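Local coordinates for hydrogenase maturation factor (Thermoanaerobacter tengcongensis, PDB 3VTH), which probably transfers the carbamoyl group of carbamoyl phosphate, with ATP, to the C-terminal cysteine of HypE during maturation of [NiFe]-hydrogenases, at residues A[23-28]-A[70-75]; A[542-547]-A[590-595]. All coordinates share one frame; numbering follows the deposited sequence.

Interaction 1. Residues A[23-28]-A[70-75]; sequences VGFRPF and NPPSLS. With PO4 (phosphate ion), chain E.
The ring of Phe-25 carries Pro-72 over one face: Pro-72 CD stands 3.7 Å from the ring centroid and 9° off its normal, a nearly vertical CH-pi contact, while Ser-75 CB and Pro-71 CB approach obliquely. Phe-28 meets the same proline from another direction, its CD1 3.9 Å from Pro-72 CD; with CG anti to the backbone N (chi1 175°), the ring reaches on to Asn-70, whose backbone O lies 3.2 Å from Phe-28 CZ. The third flat group, the Arg-26 guanidinium, faces the phosphate with its edge, NE bonding to O4 at 2.8 Å and NH2 to O3, the phosphorus near its plane. Backbone N-H groups of Val-23, Gly-24, Phe-25 and Arg-26, joined by Gly-22 N, also hold the anion at the start of the helix, O4 receiving both Arg-26 N and NE. The arrangement is consistent with the phosphate-binding loop of acylphosphatases; Arg-26 is a predicted active-site residue, and its NH1 forms a salt bridge with Asp-152. Behind this loop, Val-23 CG1 packs 3.7 Å from Leu-74 CB, and a water donates to Val-23 O while accepting from Leu-74 N. Pro-72 O, gripped by both Ser-75 N and Ser-75 OG (2.8 Å from OG), ties down the type I turn 72-75. With an alanine at Phe-25, Pro-72 is likely to lose the ring face it lies on, and a gap to open beside Ser-75. The contact thus sets the beginning of helix 25-35 against the connection from helix 57-69 to strand 76-85, with Phe-25 also touching Leu-49 of strand 48-55, Ile-77 of strand 76-85 and Ile-67, the last shared with Phe-28.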
loop_
_atom_site.group_PDB
_atom_site.type_symbol
_atom_site.label_atom_id
_atom_site.label_comp_id
_atom_site.label_asym_id
_atom_site.label_seq_id
_atom_site.Cartn_x
_atom_site.Cartn_y
_atom_site.Cartn_z
ATOM N N VAL A 23 12.260 -15.168 -11.086
ATOM C CA VAL A 23 11.988 -16.011 -9.921
ATOM C C VAL A 23 12.849 -17.272 -9.989
ATOM O O VAL A 23 12.704 -18.182 -9.180
ATOM C CB VAL A 23 10.461 -16.354 -9.786
ATOM C CG1 VAL A 23 9.619 -15.071 -9.752
ATOM C CG2 VAL A 23 9.963 -17.247 -10.954
ATOM N N GLY A 24 13.762 -17.321 -10.953
ATOM C CA GLY A 24 14.548 -18.539 -11.185
ATOM C C GLY A 24 13.733 -19.667 -11.794
ATOM O O GLY A 24 14.041 -20.849 -11.590
ATOM N N PHE A 25 12.714 -19.313 -12.574
ATOM C CA PHE A 25 11.920 -20.328 -13.257
ATOM C C PHE A 25 12.690 -21.056 -14.370
ATOM O O PHE A 25 12.518 -22.256 -14.559
ATOM C CB PHE A 25 10.619 -19.737 -13.792
ATOM C CG PHE A 25 9.389 -20.524 -13.421
ATOM C CD1 PHE A 25 8.254 -19.869 -12.941
ATOM C CD2 PHE A 25 9.357 -21.916 -13.560
ATOM C CE1 PHE A 25 7.088 -20.587 -12.611
ATOM C CE2 PHE A 25 8.198 -22.652 -13.236
ATOM C CZ PHE A 25 7.067 -21.987 -12.760
ATOM N N ARG A 26 13.532 -20.342 -15.105
ATOM C CA ARG A 26 14.338 -20.978 -16.151
ATOM C C ARG A 26 15.308 -22.021 -15.585
ATOM O O ARG A 26 15.261 -23.166 -16.021
ATOM C CB ARG A 26 15.014 -19.946 -17.065
ATOM C CG ARG A 26 14.002 -19.253 -18.010
ATOM C CD ARG A 26 14.602 -18.062 -18.715
ATOM N NE ARG A 26 14.829 -16.935 -17.792
ATOM C CZ ARG A 26 15.388 -15.775 -18.137
ATOM N NH1 ARG A 26 15.785 -15.560 -19.399
ATOM N NH2 ARG A 26 15.535 -14.815 -17.219
ATOM N N PRO A 27 16.137 -21.658 -14.575
ATOM C CA PRO A 27 16.998 -22.707 -14.002
ATOM C C PRO A 27 16.232 -23.858 -13.330
ATOM O O PRO A 27 16.658 -25.006 -13.441
ATOM C CB PRO A 27 17.866 -21.955 -12.970
ATOM C CG PRO A 27 17.207 -20.626 -12.768
ATOM C CD PRO A 27 16.510 -20.316 -14.069
ATOM N N PHE A 28 15.127 -23.548 -12.649
ATOM C CA PHE A 28 14.250 -24.564 -12.074
ATOM C C PHE A 28 13.787 -25.578 -13.155
ATOM O O PHE A 28 13.920 -26.782 -12.982
ATOM C CB PHE A 28 13.045 -23.882 -11.392
ATOM C CG PHE A 28 12.004 -24.840 -10.862
ATOM C CD1 PHE A 28 10.730 -24.863 -11.403
ATOM C CD2 PHE A 28 12.305 -25.720 -9.828
ATOM C CE1 PHE A 28 9.755 -25.748 -10.924
ATOM C CE2 PHE A 28 11.337 -26.613 -9.343
ATOM C CZ PHE A 28 10.055 -26.614 -9.892
ATOM N N ASN A 70 5.777 -27.684 -6.493
ATOM C CA ASN A 70 6.730 -26.762 -5.861
ATOM C C ASN A 70 7.388 -25.799 -6.822
ATOM O O ASN A 70 8.578 -25.916 -7.119
ATOM C CB ASN A 70 7.736 -27.454 -4.929
ATOM C CG ASN A 70 8.464 -28.561 -5.586
ATOM O OD1 ASN A 70 8.006 -29.711 -5.577
ATOM N ND2 ASN A 70 9.637 -28.250 -6.138
ATOM N N PRO A 71 6.594 -24.838 -7.313
ATOM C CA PRO A 71 7.121 -23.806 -8.169
ATOM C C PRO A 71 8.095 -22.927 -7.377
ATOM O O PRO A 71 8.133 -22.990 -6.147
ATOM C CB PRO A 71 5.866 -23.009 -8.554
ATOM C CG PRO A 71 4.961 -23.166 -7.418
ATOM C CD PRO A 71 5.199 -24.559 -6.911
ATOM N N PRO A 72 8.877 -22.101 -8.077
ATOM C CA PRO A 72 9.827 -21.249 -7.362
ATOM C C PRO A 72 9.125 -20.380 -6.316
ATOM O O PRO A 72 7.952 -20.020 -6.489
ATOM C CB PRO A 72 10.425 -20.391 -8.481
ATOM C CG PRO A 72 10.285 -21.299 -9.747
ATOM C CD PRO A 72 8.935 -21.911 -9.537
ATOM N N SER A 73 9.857 -20.058 -5.249
ATOM C CA SER A 73 9.354 -19.354 -4.064
ATOM C C SER A 73 8.695 -18.001 -4.359
ATOM O O SER A 73 7.720 -17.612 -3.696
ATOM C CB SER A 73 10.524 -19.138 -3.093
ATOM O OG SER A 73 10.096 -18.453 -1.935
ATOM N N LEU A 74 9.241 -17.276 -5.333
ATOM C CA LEU A 74 8.721 -15.939 -5.663
ATOM C C LEU A 74 7.668 -15.937 -6.770
ATOM O O LEU A 74 7.106 -14.886 -7.080
ATOM C CB LEU A 74 9.865 -15.001 -6.048
ATOM C CG LEU A 74 10.938 -14.674 -5.007
ATOM C CD1 LEU A 74 11.902 -13.632 -5.634
ATOM C CD2 LEU A 74 10.344 -14.160 -3.681
ATOM N N SER A 75 7.420 -17.096 -7.377
ATOM C CA SER A 75 6.429 -17.188 -8.444
ATOM C C SER A 75 5.014 -16.974 -7.889
ATOM O O SER A 75 4.722 -17.305 -6.740
ATOM C CB SER A 75 6.542 -18.518 -9.225
ATOM O OG SER A 75 6.010 -19.616 -8.484
HETATM P P PO4 E . 13.820 -16.291 -14.319
HETATM O O1 PO4 E . 14.651 -15.830 -13.152
HETATM O O2 PO4 E . 12.486 -16.808 -13.842
HETATM O O3 PO4 E . 13.568 -15.113 -15.217
HETATM O O4 PO4 E . 14.547 -17.393 -15.064
HETATM O O HOH W 1 11.784 -17.738 -6.538
#

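Interaction 2. Residues A[542-547]-A[590-595]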
loop_
_atom_site.group_PDB
_atom_site.type_symbol
_atom_site.label_atom_id
_atom_site.label_comp_id
_atom_site.label_asym_id
_atom_site.label_seq_id
_atom_site.Cartn_x
_atom_site.Cartn_y
_atom_site.Cartn_z
ATOM N N PRO A 542 -17.442 25.847 7.711
ATOM C CA PRO A 542 -16.987 27.181 7.305
ATOM C C PRO A 542 -15.491 27.200 7.011
ATOM O O PRO A 542 -14.685 26.727 7.822
ATOM C CB PRO A 542 -17.302 28.040 8.535
ATOM C CG PRO A 542 -17.168 27.080 9.682
ATOM C CD PRO A 542 -17.676 25.763 9.166
ATOM N N GLY A 543 -15.132 27.724 5.844
ATOM C CA GLY A 543 -13.733 27.856 5.455
ATOM C C GLY A 543 -13.253 26.754 4.534
ATOM O O GLY A 543 -12.294 26.956 3.788
ATOM N N ASN A 544 -13.901 25.587 4.611
ATOM C CA ASN A 544 -13.680 24.456 3.686
ATOM C C ASN A 544 -12.370 23.677 3.848
ATOM O O ASN A 544 -12.376 22.525 4.298
ATOM C CB ASN A 544 -13.857 24.899 2.220
ATOM C CG ASN A 544 -15.269 25.349 1.917
ATOM O OD1 ASN A 544 -16.221 24.932 2.582
ATOM N ND2 ASN A 544 -15.415 26.206 0.907
ATOM N N GLU A 545 -11.261 24.295 3.445
ATOM C CA GLU A 545 -9.927 23.715 3.602
ATOM C C GLU A 545 -9.314 24.127 4.940
ATOM O O GLU A 545 -8.541 23.367 5.534
ATOM C CB GLU A 545 -9.020 24.134 2.438
ATOM C CG GLU A 545 -9.013 23.158 1.241
ATOM C CD GLU A 545 -10.409 22.754 0.765
ATOM O OE1 GLU A 545 -10.704 21.536 0.762
ATOM O OE2 GLU A 545 -11.210 23.648 0.400
ATOM N N LEU A 546 -9.671 25.328 5.403
ATOM C CA LEU A 546 -9.260 25.842 6.715
ATOM C C LEU A 546 -9.683 24.935 7.868
ATOM O O LEU A 546 -8.930 24.759 8.824
ATOM C CB LEU A 546 -9.825 27.249 6.960
ATOM C CG LEU A 546 -9.321 28.473 6.179
ATOM C CD1 LEU A 546 -9.941 29.750 6.756
ATOM C CD2 LEU A 546 -7.795 28.580 6.163
ATOM N N ALA A 547 -10.887 24.371 7.776
ATOM C CA ALA A 547 -11.430 23.529 8.854
ATOM C C ALA A 547 -10.760 22.155 8.947
ATOM O O ALA A 547 -10.782 21.528 10.008
ATOM C CB ALA A 547 -12.952 23.399 8.741
ATOM N N ASN A 590 -18.076 30.882 1.911
ATOM C CA ASN A 590 -17.114 29.765 1.879
ATOM C C ASN A 590 -17.533 28.574 2.742
ATOM O O ASN A 590 -16.715 28.005 3.473
ATOM C CB ASN A 590 -15.712 30.240 2.308
ATOM C CG ASN A 590 -15.078 31.178 1.310
ATOM O OD1 ASN A 590 -15.284 31.058 0.100
ATOM N ND2 ASN A 590 -14.285 32.116 1.811
ATOM N N THR A 591 -18.810 28.210 2.671
ATOM C CA THR A 591 -19.353 27.176 3.539
ATOM C C THR A 591 -19.760 25.955 2.722
ATOM O O THR A 591 -20.487 26.076 1.738
ATOM C CB THR A 591 -20.522 27.756 4.356
ATOM O OG1 THR A 591 -19.994 28.714 5.284
ATOM C CG2 THR A 591 -21.269 26.679 5.130
ATOM N N ALA A 592 -19.249 24.788 3.102
ATOM C CA ALA A 592 -19.655 23.536 2.471
ATOM C C ALA A 592 -20.584 22.812 3.430
ATOM O O ALA A 592 -20.540 23.063 4.635
ATOM C CB ALA A 592 -18.436 22.667 2.149
ATOM N N TYR A 593 -21.438 21.941 2.913
ATOM C CA TYR A 593 -22.262 21.111 3.779
ATOM C C TYR A 593 -21.774 19.686 3.706
ATOM O O TYR A 593 -21.495 19.175 2.603
ATOM C CB TYR A 593 -23.734 21.223 3.392
ATOM C CG TYR A 593 -24.287 22.577 3.748
ATOM C CD1 TYR A 593 -24.827 22.824 5.007
ATOM C CD2 TYR A 593 -24.229 23.632 2.833
ATOM C CE1 TYR A 593 -25.334 24.096 5.335
ATOM C CE2 TYR A 593 -24.716 24.890 3.157
ATOM C CZ TYR A 593 -25.261 25.113 4.401
ATOM O OH TYR A 593 -25.747 26.370 4.688
ATOM N N VAL A 594 -21.637 19.052 4.875
ATOM C CA VAL A 594 -20.925 17.765 4.949
ATOM C C VAL A 594 -21.682 16.687 5.699
ATOM O O VAL A 594 -22.314 16.943 6.740
ATOM C CB VAL A 594 -19.500 17.904 5.583
ATOM C CG1 VAL A 594 -18.753 19.069 4.963
ATOM C CG2 VAL A 594 -19.600 18.102 7.135
ATOM N N SER A 595 -21.616 15.483 5.148
ATOM C CA SER A 595 -22.011 14.245 5.835
ATOM C C SER A 595 -20.718 13.461 5.844
ATOM O O SER A 595 -20.279 12.968 4.802
ATOM C CB SER A 595 -23.083 13.491 5.026
ATOM O OG SER A 595 -23.205 12.126 5.430
#
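Pro-542 opens the contact opposite Thr-591, the two forming an antiparallel non-hydrogen-bonded pair with their side chains on one face of the sheet. Thr-591 OG1 comes 3.9 Å from Pro-542 CA, but its hydrogen bond goes to Ile-589 O, within its own run of chain; the proline ring rests on Ile-581 and Ile-585 of helix 575-587, and Arg-553 of helix 551-559 bonds to Pro-542 O. Gly-543 supplies the hydrogen bond across the segments, its N reaching Asn-590 O at 2.9 Å, with the donor tilted 25° from the carbonyl plane. The positive phi of Gly-543 (99°) turns the chain away from the strand, and a CB there would crowd Leu-546 and jam against the preceding carbonyl. Asn-544, with CG anti to its carbonyl carbon (chi1 -64°), swings its amide back toward the beginning of strand 591-594, beside Asn-590 O and Ala-592. Past it, the backbone bends into the weakly bonded helical turn at 546-547. The arrangement is the end of an antiparallel strand pair in the mixed sheet of the Kae1-like second subdomain: strand 530-542 ends against the beginning of strand 591-594, and a mainly helical connection with no strand in it joins the two.

Overall arrangement
From the N terminus, interaction 1 comes first, bringing 70-75 back to 23-28 and closing a loop of 41 intervening residues that holds the rest of helix 25-35, strands 39-45 and 48-55, and helix 57-69. The chain then runs through the zinc fingers and the telomere-recombination (YrdC-like) region before reaching the Kae1-like part. There interaction 2 closes a second loop, of 42 residues. The two loops follow in series, neither nesting nor crossing, their centres 54 Å apart on opposite sides of the chain's centre. Interaction 1 joins the start of helix 25-35 to the connection between helix 57-69 and strand 76-85; interaction 2 joins the end of strand 530-542 to the start of strand 591-594.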